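PDB 2F7L: Phosphoglucosamine/phosphogalactosamine mutase from Sulfolobus tokodaii, which interconverts the 6-phosphates and 1-phosphates of glucosamine and galactosamine, supplying precursors of UDP-N-acetylglucosamine and UDP-N-acetylgalactosamine. Local coordinates for residues Thr76-Lys84 with Pro335-Ala343; His162-Tyr173 with Ala347-Asn357. All coordinates share one frame; numbering follows the deposited sequence.

Contacts 1 and 2 share helix 342-356, which belongs to the third alpha/beta/alpha domain of this phosphohexose mutase. Contact 1 joins the loop before that helix, up to its N-cap Asp341, to helix 76-86 of the first domain. Contact 2 joins the helix, from Ala347 to its C-terminal end, to helix 165-171 of the second domain. This helix and the loop leading into it bridge the first and second of the four domains. The centres lie about 21 Å apart, and His336 CA packs on His162 NE2 at 3.6 Å. Contact 1 borders the probable catalytic site: the side chain of Arg340 comes within about 3 Å of Asp245, a likely magnesium ligand. Contact 2 lies farther away.

Contact 1: Thr76-Lys84 with Pro335-Ala343; sequences TPALQYAVK and PHQYVRDGA
Gln337 and Pro77 join two alpha/beta/alpha domains of the phosphohexose mutase fold. The loop before helix 342-356 meets the first turns of helix 76-86. Gln337 CG sits between its backbone N and carbonyl carbon (chi1 54°), and the extended chain beyond it brings the amide to the helix. NE2 donates a nearly straight bond to Pro77 O at 2.9 Å. It comes from above the carbonyl plane; Tyr81 N reaches the same oxygen from the opposite face. NE2 also donates to the anti lone pair of Asp341 OD2, so two bonds fix the amide's rotation. Asp341 OD1 N-caps helix 342-356 through Met344 N.

Gln337 OE1 lies at the edge of the Tyr81 ring, with ring and amide almost perpendicular. Over one face of that ring comes His336, in an offset stack with centroids 4.8 Å apart and planes at 25°. Lys84 passes by its methylenes, CD against Gln337 CB and CE against His336 O. The two methyls of Val339 lie against one face of the Gln80 amide, CG1 near NE2 and CG2 near OE1. Arg340 turns to salt bridges with Asp245 and Asp8. Its carbonyl O lies 3.3 Å from Pro77 CG.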
loop_
_atom_site.group_PDB
_atom_site.type_symbol
_atom_site.label_atom_id
_atom_site.label_comp_id
_atom_site.label_asym_id
_atom_site.label_seq_id
_atom_site.Cartn_x
_atom_site.Cartn_y
_atom_site.Cartn_z
ATOM N N THR A 76 -7.905 2.970 4.853
ATOM C CA THR A 76 -7.794 4.040 3.852
ATOM C C THR A 76 -8.512 3.648 2.557
ATOM O O THR A 76 -9.221 4.470 1.978
ATOM C CB THR A 76 -6.314 4.418 3.584
ATOM O OG1 THR A 76 -5.762 4.987 4.776
ATOM C CG2 THR A 76 -6.200 5.437 2.474
ATOM N N PRO A 77 -8.345 2.393 2.095
ATOM C CA PRO A 77 -9.026 1.963 0.869
ATOM C C PRO A 77 -10.540 2.220 1.046
ATOM O O PRO A 77 -11.236 2.583 0.082
ATOM C CB PRO A 77 -8.749 0.455 0.803
ATOM C CG PRO A 77 -7.579 0.235 1.654
ATOM C CD PRO A 77 -7.696 1.249 2.761
ATOM N N ALA A 78 -11.031 2.004 2.271
ATOM C CA ALA A 78 -12.436 2.216 2.609
ATOM C C ALA A 78 -12.852 3.688 2.492
ATOM O O ALA A 78 -13.872 4.008 1.871
ATOM C CB ALA A 78 -12.710 1.726 4.017
ATOM N N LEU A 79 -12.074 4.578 3.114
ATOM C CA LEU A 79 -12.343 6.010 3.063
ATOM C C LEU A 79 -12.270 6.444 1.599
ATOM O O LEU A 79 -13.142 7.134 1.096
ATOM C CB LEU A 79 -11.286 6.771 3.865
ATOM C CG LEU A 79 -11.455 7.239 5.316
ATOM C CD1 LEU A 79 -12.850 6.966 5.778
ATOM C CD2 LEU A 79 -10.414 6.563 6.216
ATOM N N GLN A 80 -11.211 6.039 0.922
ATOM C CA GLN A 80 -11.038 6.393 -0.469
ATOM C C GLN A 80 -12.206 5.899 -1.299
ATOM O O GLN A 80 -12.740 6.625 -2.145
ATOM C CB GLN A 80 -9.742 5.792 -1.001
ATOM C CG GLN A 80 -8.510 6.379 -0.378
ATOM C CD GLN A 80 -7.272 5.628 -0.770
ATOM O OE1 GLN A 80 -7.147 4.426 -0.490
ATOM N NE2 GLN A 80 -6.343 6.317 -1.425
ATOM N N TYR A 81 -12.592 4.649 -1.061
ATOM C CA TYR A 81 -13.699 4.060 -1.789
ATOM C C TYR A 81 -14.960 4.914 -1.575
ATOM O O TYR A 81 -15.788 5.095 -2.486
ATOM C CB TYR A 81 -13.941 2.623 -1.316
ATOM C CG TYR A 81 -14.980 1.939 -2.164
ATOM C CD1 TYR A 81 -14.704 1.601 -3.493
ATOM C CD2 TYR A 81 -16.276 1.713 -1.665
ATOM C CE1 TYR A 81 -15.684 1.066 -4.298
ATOM C CE2 TYR A 81 -17.260 1.175 -2.456
ATOM C CZ TYR A 81 -16.963 0.847 -3.770
ATOM O OH TYR A 81 -17.922 0.238 -4.541
ATOM N N ALA A 82 -15.095 5.438 -0.359
ATOM C CA ALA A 82 -16.215 6.291 -0.019
ATOM C C ALA A 82 -16.179 7.564 -0.876
ATOM O O ALA A 82 -17.167 7.899 -1.542
ATOM C CB ALA A 82 -16.174 6.639 1.447
ATOM N N VAL A 83 -15.055 8.271 -0.890
ATOM C CA VAL A 83 -15.002 9.481 -1.696
ATOM C C VAL A 83 -15.171 9.138 -3.173
ATOM O O VAL A 83 -15.783 9.890 -3.941
ATOM C CB VAL A 83 -13.686 10.267 -1.464
ATOM C CG1 VAL A 83 -12.546 9.336 -1.459
ATOM C CG2 VAL A 83 -13.500 11.317 -2.541
ATOM N N LYS A 84 -14.646 7.990 -3.567
ATOM C CA LYS A 84 -14.764 7.544 -4.946
ATOM C C LYS A 84 -16.222 7.326 -5.386
ATOM O O LYS A 84 -16.650 7.829 -6.417
ATOM C CB LYS A 84 -13.989 6.230 -5.136
ATOM C CG LYS A 84 -14.126 5.598 -6.505
ATOM C CD LYS A 84 -13.446 4.235 -6.554
ATOM C CE LYS A 84 -13.918 3.395 -7.735
ATOM N NZ LYS A 84 -13.616 4.030 -9.052
ATOM N N PRO A 335 -11.530 -3.136 -11.306
ATOM C CA PRO A 335 -12.989 -3.221 -11.212
ATOM C C PRO A 335 -13.532 -2.669 -9.894
ATOM O O PRO A 335 -14.613 -2.094 -9.867
ATOM C CB PRO A 335 -13.271 -4.715 -11.419
ATOM C CG PRO A 335 -11.935 -5.372 -11.211
ATOM C CD PRO A 335 -10.963 -4.411 -11.771
ATOM N N HIS A 336 -12.787 -2.842 -8.810
ATOM C CA HIS A 336 -13.187 -2.307 -7.510
ATOM C C HIS A 336 -12.685 -0.863 -7.471
ATOM O O HIS A 336 -13.448 0.080 -7.621
ATOM C CB HIS A 336 -12.523 -3.095 -6.393
ATOM C CG HIS A 336 -12.951 -2.677 -5.026
ATOM N ND1 HIS A 336 -12.074 -2.607 -3.962
ATOM C CD2 HIS A 336 -14.174 -2.390 -4.527
ATOM C CE1 HIS A 336 -12.739 -2.305 -2.865
ATOM N NE2 HIS A 336 -14.015 -2.169 -3.179
ATOM N N GLN A 337 -11.384 -0.710 -7.251
ATOM C CA GLN A 337 -10.744 0.597 -7.250
ATOM C C GLN A 337 -9.266 0.495 -7.612
ATOM O O GLN A 337 -8.678 -0.592 -7.561
ATOM C CB GLN A 337 -10.940 1.332 -5.915
ATOM C CG GLN A 337 -10.548 0.636 -4.648
ATOM C CD GLN A 337 -10.913 1.486 -3.448
ATOM O OE1 GLN A 337 -11.257 2.657 -3.598
ATOM N NE2 GLN A 337 -10.832 0.913 -2.252
ATOM N N TYR A 338 -8.680 1.628 -7.998
ATOM C CA TYR A 338 -7.283 1.675 -8.403
ATOM C C TYR A 338 -6.263 1.642 -7.279
ATOM O O TYR A 338 -5.083 1.395 -7.534
ATOM C CB TYR A 338 -7.029 2.909 -9.269
ATOM C CG TYR A 338 -7.728 2.839 -10.602
ATOM C CD1 TYR A 338 -7.361 1.877 -11.566
ATOM C CD2 TYR A 338 -8.804 3.681 -10.883
ATOM C CE1 TYR A 338 -8.056 1.764 -12.744
ATOM C CE2 TYR A 338 -9.496 3.574 -12.058
ATOM C CZ TYR A 338 -9.124 2.622 -12.970
ATOM O OH TYR A 338 -9.862 2.533 -14.108
ATOM N N VAL A 339 -6.703 1.880 -6.048
ATOM C CA VAL A 339 -5.790 1.889 -4.911
ATOM C C VAL A 339 -5.557 0.517 -4.290
ATOM O O VAL A 339 -6.291 -0.424 -4.566
ATOM C CB VAL A 339 -6.282 2.873 -3.787
ATOM C CG1 VAL A 339 -6.241 4.324 -4.299
ATOM C CG2 VAL A 339 -7.682 2.487 -3.313
ATOM N N ARG A 340 -4.519 0.412 -3.467
ATOM C CA ARG A 340 -4.200 -0.827 -2.773
ATOM C C ARG A 340 -5.332 -1.070 -1.795
ATOM O O ARG A 340 -5.672 -0.178 -1.027
ATOM C CB ARG A 340 -2.925 -0.667 -1.968
ATOM C CG ARG A 340 -1.983 0.328 -2.533
ATOM C CD ARG A 340 -0.829 0.442 -1.624
ATOM N NE ARG A 340 -0.922 1.629 -0.788
ATOM C CZ ARG A 340 -0.012 1.949 0.126
ATOM N NH1 ARG A 340 1.047 1.156 0.314
ATOM N NH2 ARG A 340 -0.150 3.062 0.833
ATOM N N ASP A 341 -5.884 -2.282 -1.790
ATOM C CA ASP A 341 -7.009 -2.602 -0.922
ATOM C C ASP A 341 -6.858 -3.988 -0.284
ATOM O O ASP A 341 -7.173 -4.998 -0.902
ATOM C CB ASP A 341 -8.287 -2.517 -1.765
ATOM C CG ASP A 341 -9.543 -2.554 -0.935
ATOM O OD1 ASP A 341 -9.665 -3.447 -0.064
ATOM O OD2 ASP A 341 -10.425 -1.701 -1.162
ATOM N N GLY A 342 -6.388 -4.025 0.960
ATOM C CA GLY A 342 -6.176 -5.285 1.666
ATOM C C GLY A 342 -7.344 -6.261 1.775
ATOM O O GLY A 342 -7.185 -7.471 1.575
ATOM N N ALA A 343 -8.525 -5.761 2.118
ATOM C CA ALA A 343 -9.662 -6.648 2.224
ATOM C C ALA A 343 -9.979 -7.111 0.826
ATOM O O ALA A 343 -10.251 -8.300 0.618
ATOM C CB ALA A 343 -10.869 -5.940 2.822
#

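Contact 2: His162-Tyr173 with Ala347-Asn357; sequences HVDIEKIKKKNY and ALMLELLANEN
Ile168 fits as a knob into a hole formed by Ala347, Leu350, Glu351 and Ala354. Its CG1 branch is anti to the carbonyl carbon (chi1 -59°) and carries CD1 to within 3.6 Å of Glu351 CG. The CG2 branch meets Leu350 CB instead. Helices 165-171 and 347-356 cross here at 71°, with axes 9.3 Å apart.

The Glu351 chain is extended beyond CG and runs at a slant across Val163, with its CG and carboxylate carbon against Val163 CB. Its OE1 accepts from Asp164 N at 2.8 Å, on the anti side and 26° out of the carboxylate plane. OE2 is taken by Lys273, in a salt bridge, and by Trp269. These partners would probably keep the buried carboxylate ionised. Asp164 in turn N-caps helix 165-171, its OD1 accepting from Lys167 N. Val163 CG1 packs on Leu348 CD2.

At the other end, the Tyr173 ring slides past Leu350 in the opposite direction, with CD2 3.8 Å from Leu350 CD2. Leu350 O lies at the ring edge, while Lys171 CB sits over one face. Lys167 NZ makes a weak bond to Ala354 O, and Lys171 CE also approaches that oxygen.

The contact joins the second and third domains. Strand 174-178 follows Tyr173, Leu350 also touches strand 236-239, and helices 259-272 and 360-365 pack against other side chains of helix 342-356.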
loop_
_atom_site.group_PDB
_atom_site.type_symbol
_atom_site.label_atom_id
_atom_site.label_comp_id
_atom_site.label_asym_id
_atom_site.label_seq_id
_atom_site.Cartn_x
_atom_site.Cartn_y
_atom_site.Cartn_z
ATOM N N HIS A 162 -17.591 -8.430 -6.032
ATOM C CA HIS A 162 -16.688 -8.910 -7.082
ATOM C C HIS A 162 -16.244 -10.363 -6.985
ATOM O O HIS A 162 -15.395 -10.789 -7.765
ATOM C CB HIS A 162 -15.451 -8.020 -7.166
ATOM C CG HIS A 162 -15.758 -6.598 -7.513
ATOM N ND1 HIS A 162 -16.253 -6.223 -8.741
ATOM C CD2 HIS A 162 -15.634 -5.460 -6.792
ATOM C CE1 HIS A 162 -16.418 -4.911 -8.763
ATOM N NE2 HIS A 162 -16.050 -4.426 -7.593
ATOM N N VAL A 163 -16.808 -11.114 -6.042
ATOM C CA VAL A 163 -16.466 -12.525 -5.893
ATOM C C VAL A 163 -17.705 -13.407 -5.706
ATOM O O VAL A 163 -18.725 -12.976 -5.165
ATOM C CB VAL A 163 -15.527 -12.766 -4.694
ATOM C CG1 VAL A 163 -14.270 -11.912 -4.837
ATOM C CG2 VAL A 163 -16.246 -12.469 -3.410
ATOM N N ASP A 164 -17.609 -14.645 -6.170
ATOM C CA ASP A 164 -18.691 -15.602 -6.034
ATOM C C ASP A 164 -18.861 -15.883 -4.560
ATOM O O ASP A 164 -18.243 -16.805 -4.044
ATOM C CB ASP A 164 -18.308 -16.900 -6.725
ATOM C CG ASP A 164 -19.446 -17.889 -6.778
ATOM O OD1 ASP A 164 -20.256 -17.937 -5.814
ATOM O OD2 ASP A 164 -19.508 -18.626 -7.789
ATOM N N ILE A 165 -19.701 -15.119 -3.878
ATOM C CA ILE A 165 -19.886 -15.331 -2.449
ATOM C C ILE A 165 -20.292 -16.744 -2.038
ATOM O O ILE A 165 -19.807 -17.273 -1.034
ATOM C CB ILE A 165 -20.921 -14.386 -1.878
ATOM C CG1 ILE A 165 -20.467 -12.947 -2.089
ATOM C CG2 ILE A 165 -21.147 -14.707 -0.394
ATOM C CD1 ILE A 165 -21.412 -11.941 -1.489
ATOM N N GLU A 166 -21.191 -17.353 -2.799
ATOM C CA GLU A 166 -21.635 -18.698 -2.467
ATOM C C GLU A 166 -20.524 -19.737 -2.647
ATOM O O GLU A 166 -20.266 -20.536 -1.741
ATOM C CB GLU A 166 -22.877 -19.053 -3.290
ATOM C CG GLU A 166 -24.118 -18.265 -2.874
ATOM C CD GLU A 166 -24.333 -18.248 -1.346
ATOM O OE1 GLU A 166 -24.114 -19.295 -0.688
ATOM O OE2 GLU A 166 -24.736 -17.190 -0.798
ATOM N N LYS A 167 -19.858 -19.719 -3.801
ATOM C CA LYS A 167 -18.779 -20.664 -4.064
ATOM C C LYS A 167 -17.800 -20.716 -2.887
ATOM O O LYS A 167 -17.478 -21.794 -2.378
ATOM C CB LYS A 167 -18.050 -20.277 -5.358
ATOM C CG LYS A 167 -16.723 -20.995 -5.638
ATOM C CD LYS A 167 -16.856 -22.497 -5.815
ATOM C CE LYS A 167 -15.494 -23.148 -6.137
ATOM N NZ LYS A 167 -15.371 -24.606 -5.736
ATOM N N ILE A 168 -17.351 -19.547 -2.438
ATOM C CA ILE A 168 -16.403 -19.453 -1.336
ATOM C C ILE A 168 -17.052 -19.841 -0.020
ATOM O O ILE A 168 -16.433 -20.489 0.823
ATOM C CB ILE A 168 -15.859 -18.014 -1.205
ATOM C CG1 ILE A 168 -15.178 -17.602 -2.506
ATOM C CG2 ILE A 168 -14.886 -17.917 -0.039
ATOM C CD1 ILE A 168 -14.904 -16.110 -2.607
ATOM N N LYS A 169 -18.301 -19.434 0.158
ATOM C CA LYS A 169 -19.007 -19.723 1.393
ATOM C C LYS A 169 -19.063 -21.227 1.589
ATOM O O LYS A 169 -19.011 -21.729 2.714
ATOM C CB LYS A 169 -20.425 -19.136 1.352
ATOM C CG LYS A 169 -20.993 -18.853 2.735
ATOM C CD LYS A 169 -22.460 -18.460 2.706
ATOM C CE LYS A 169 -22.703 -17.248 1.834
ATOM N NZ LYS A 169 -24.163 -16.968 1.669
ATOM N N LYS A 170 -19.146 -21.938 0.473
ATOM C CA LYS A 170 -19.228 -23.393 0.470
ATOM C C LYS A 170 -17.987 -24.059 1.050
ATOM O O LYS A 170 -18.092 -25.040 1.781
ATOM C CB LYS A 170 -19.476 -23.883 -0.966
ATOM C CG LYS A 170 -19.390 -25.389 -1.195
ATOM C CD LYS A 170 -19.766 -25.727 -2.654
ATOM C CE LYS A 170 -19.573 -27.221 -3.000
ATOM N NZ LYS A 170 -20.355 -28.158 -2.117
ATOM N N LYS A 171 -16.816 -23.521 0.721
ATOM C CA LYS A 171 -15.550 -24.070 1.188
ATOM C C LYS A 171 -15.364 -23.922 2.692
ATOM O O LYS A 171 -14.466 -24.521 3.277
ATOM C CB LYS A 171 -14.400 -23.375 0.468
ATOM C CG LYS A 171 -14.396 -23.573 -1.032
ATOM C CD LYS A 171 -13.902 -24.955 -1.430
ATOM C CE LYS A 171 -14.002 -25.155 -2.930
ATOM N NZ LYS A 171 -13.313 -26.401 -3.366
ATOM N N ASN A 172 -16.232 -23.134 3.315
ATOM C CA ASN A 172 -16.152 -22.854 4.746
ATOM C C ASN A 172 -14.683 -22.817 5.193
ATOM O O ASN A 172 -14.210 -23.709 5.883
ATOM C CB ASN A 172 -16.871 -23.922 5.556
ATOM C CG ASN A 172 -16.854 -23.615 7.039
ATOM O OD1 ASN A 172 -16.848 -22.439 7.432
ATOM N ND2 ASN A 172 -16.860 -24.658 7.873
ATOM N N TYR A 173 -13.972 -21.782 4.795
ATOM C CA TYR A 173 -12.555 -21.692 5.110
ATOM C C TYR A 173 -12.296 -21.341 6.570
ATOM O O TYR A 173 -13.129 -20.733 7.236
ATOM C CB TYR A 173 -11.901 -20.641 4.222
ATOM C CG TYR A 173 -11.608 -21.114 2.821
ATOM C CD1 TYR A 173 -10.879 -22.276 2.595
ATOM C CD2 TYR A 173 -12.030 -20.381 1.719
ATOM C CE1 TYR A 173 -10.576 -22.694 1.298
ATOM C CE2 TYR A 173 -11.731 -20.791 0.415
ATOM C CZ TYR A 173 -11.007 -21.949 0.213
ATOM O OH TYR A 173 -10.706 -22.351 -1.066
ATOM N N ALA A 347 -10.289 -11.117 -0.158
ATOM C CA ALA A 347 -11.463 -11.683 -0.813
ATOM C C ALA A 347 -11.091 -12.359 -2.137
ATOM O O ALA A 347 -11.565 -13.461 -2.447
ATOM C CB ALA A 347 -12.502 -10.587 -1.070
ATOM N N LEU A 348 -10.265 -11.690 -2.930
ATOM C CA LEU A 348 -9.854 -12.247 -4.196
ATOM C C LEU A 348 -9.056 -13.509 -3.947
ATOM O O LEU A 348 -9.138 -14.463 -4.716
ATOM C CB LEU A 348 -9.004 -11.248 -4.969
ATOM C CG LEU A 348 -9.766 -10.080 -5.590
ATOM C CD1 LEU A 348 -8.789 -9.063 -6.159
ATOM C CD2 LEU A 348 -10.690 -10.599 -6.672
ATOM N N MET A 349 -8.294 -13.524 -2.863
ATOM C CA MET A 349 -7.473 -14.685 -2.567
ATOM C C MET A 349 -8.346 -15.882 -2.260
ATOM O O MET A 349 -8.125 -16.966 -2.789
ATOM C CB MET A 349 -6.535 -14.404 -1.391
ATOM C CG MET A 349 -5.481 -15.489 -1.161
ATOM S SD MET A 349 -4.323 -15.660 -2.538
ATOM C CE MET A 349 -2.928 -14.698 -1.934
ATOM N N LEU A 350 -9.335 -15.684 -1.392
ATOM C CA LEU A 350 -10.256 -16.761 -1.036
ATOM C C LEU A 350 -11.017 -17.247 -2.277
ATOM O O LEU A 350 -11.518 -18.371 -2.290
ATOM C CB LEU A 350 -11.258 -16.301 0.034
ATOM C CG LEU A 350 -10.731 -16.073 1.452
ATOM C CD1 LEU A 350 -11.894 -15.845 2.388
ATOM C CD2 LEU A 350 -9.931 -17.271 1.922
ATOM N N GLU A 351 -11.119 -16.409 -3.307
ATOM C CA GLU A 351 -11.810 -16.840 -4.509
ATOM C C GLU A 351 -10.838 -17.752 -5.250
ATOM O O GLU A 351 -11.089 -18.945 -5.395
ATOM C CB GLU A 351 -12.222 -15.655 -5.396
ATOM C CG GLU A 351 -13.642 -15.810 -5.953
ATOM C CD GLU A 351 -13.964 -14.895 -7.145
ATOM O OE1 GLU A 351 -15.163 -14.790 -7.508
ATOM O OE2 GLU A 351 -13.033 -14.290 -7.729
ATOM N N LEU A 352 -9.720 -17.186 -5.690
ATOM C CA LEU A 352 -8.660 -17.913 -6.391
ATOM C C LEU A 352 -8.384 -19.269 -5.715
ATOM O O LEU A 352 -8.284 -20.305 -6.368
ATOM C CB LEU A 352 -7.401 -17.038 -6.395
ATOM C CG LEU A 352 -6.120 -17.385 -7.159
ATOM C CD1 LEU A 352 -5.039 -17.831 -6.181
ATOM C CD2 LEU A 352 -6.429 -18.443 -8.224
ATOM N N LEU A 353 -8.287 -19.246 -4.396
ATOM C CA LEU A 353 -8.040 -20.444 -3.611
ATOM C C LEU A 353 -9.224 -21.408 -3.687
ATOM O O LEU A 353 -9.050 -22.624 -3.721
ATOM C CB LEU A 353 -7.798 -20.042 -2.156
ATOM C CG LEU A 353 -6.814 -20.874 -1.335
ATOM C CD1 LEU A 353 -7.401 -22.250 -1.137
ATOM C CD2 LEU A 353 -5.457 -20.952 -2.039
ATOM N N ALA A 354 -10.431 -20.857 -3.709
ATOM C CA ALA A 354 -11.648 -21.662 -3.759
ATOM C C ALA A 354 -11.826 -22.382 -5.079
ATOM O O ALA A 354 -12.238 -23.537 -5.121
ATOM C CB ALA A 354 -12.849 -20.781 -3.507
ATOM N N ASN A 355 -11.514 -21.681 -6.158
ATOM C CA ASN A 355 -11.662 -22.219 -7.493
ATOM C C ASN A 355 -10.537 -23.177 -7.900
ATOM O O ASN A 355 -10.682 -23.929 -8.856
ATOM C CB ASN A 355 -11.759 -21.064 -8.494
ATOM C CG ASN A 355 -12.387 -21.486 -9.810
ATOM O OD1 ASN A 355 -12.357 -20.749 -10.794
ATOM N ND2 ASN A 355 -12.970 -22.688 -9.834
ATOM N N GLU A 356 -9.418 -23.160 -7.187
ATOM C CA GLU A 356 -8.316 -24.060 -7.524
ATOM C C GLU A 356 -8.425 -25.331 -6.688
ATOM O O GLU A 356 -7.788 -26.347 -6.974
ATOM C CB GLU A 356 -6.974 -23.379 -7.261
ATOM C CG GLU A 356 -6.770 -22.099 -8.052
ATOM C CD GLU A 356 -6.679 -22.339 -9.545
ATOM O OE1 GLU A 356 -5.902 -23.236 -9.918
ATOM O OE2 GLU A 356 -7.357 -21.638 -10.343
ATOM N N ASN A 357 -9.252 -25.257 -5.653
ATOM C CA ASN A 357 -9.469 -26.365 -4.743
ATOM C C ASN A 357 -8.157 -26.958 -4.226
ATOM O O ASN A 357 -8.063 -28.153 -3.941
ATOM C CB ASN A 357 -10.300 -27.447 -5.419
ATOM C CG ASN A 357 -10.960 -28.372 -4.414
ATOM O OD1 ASN A 357 -11.555 -29.391 -4.777
ATOM N ND2 ASN A 357 -10.867 -28.011 -3.133
#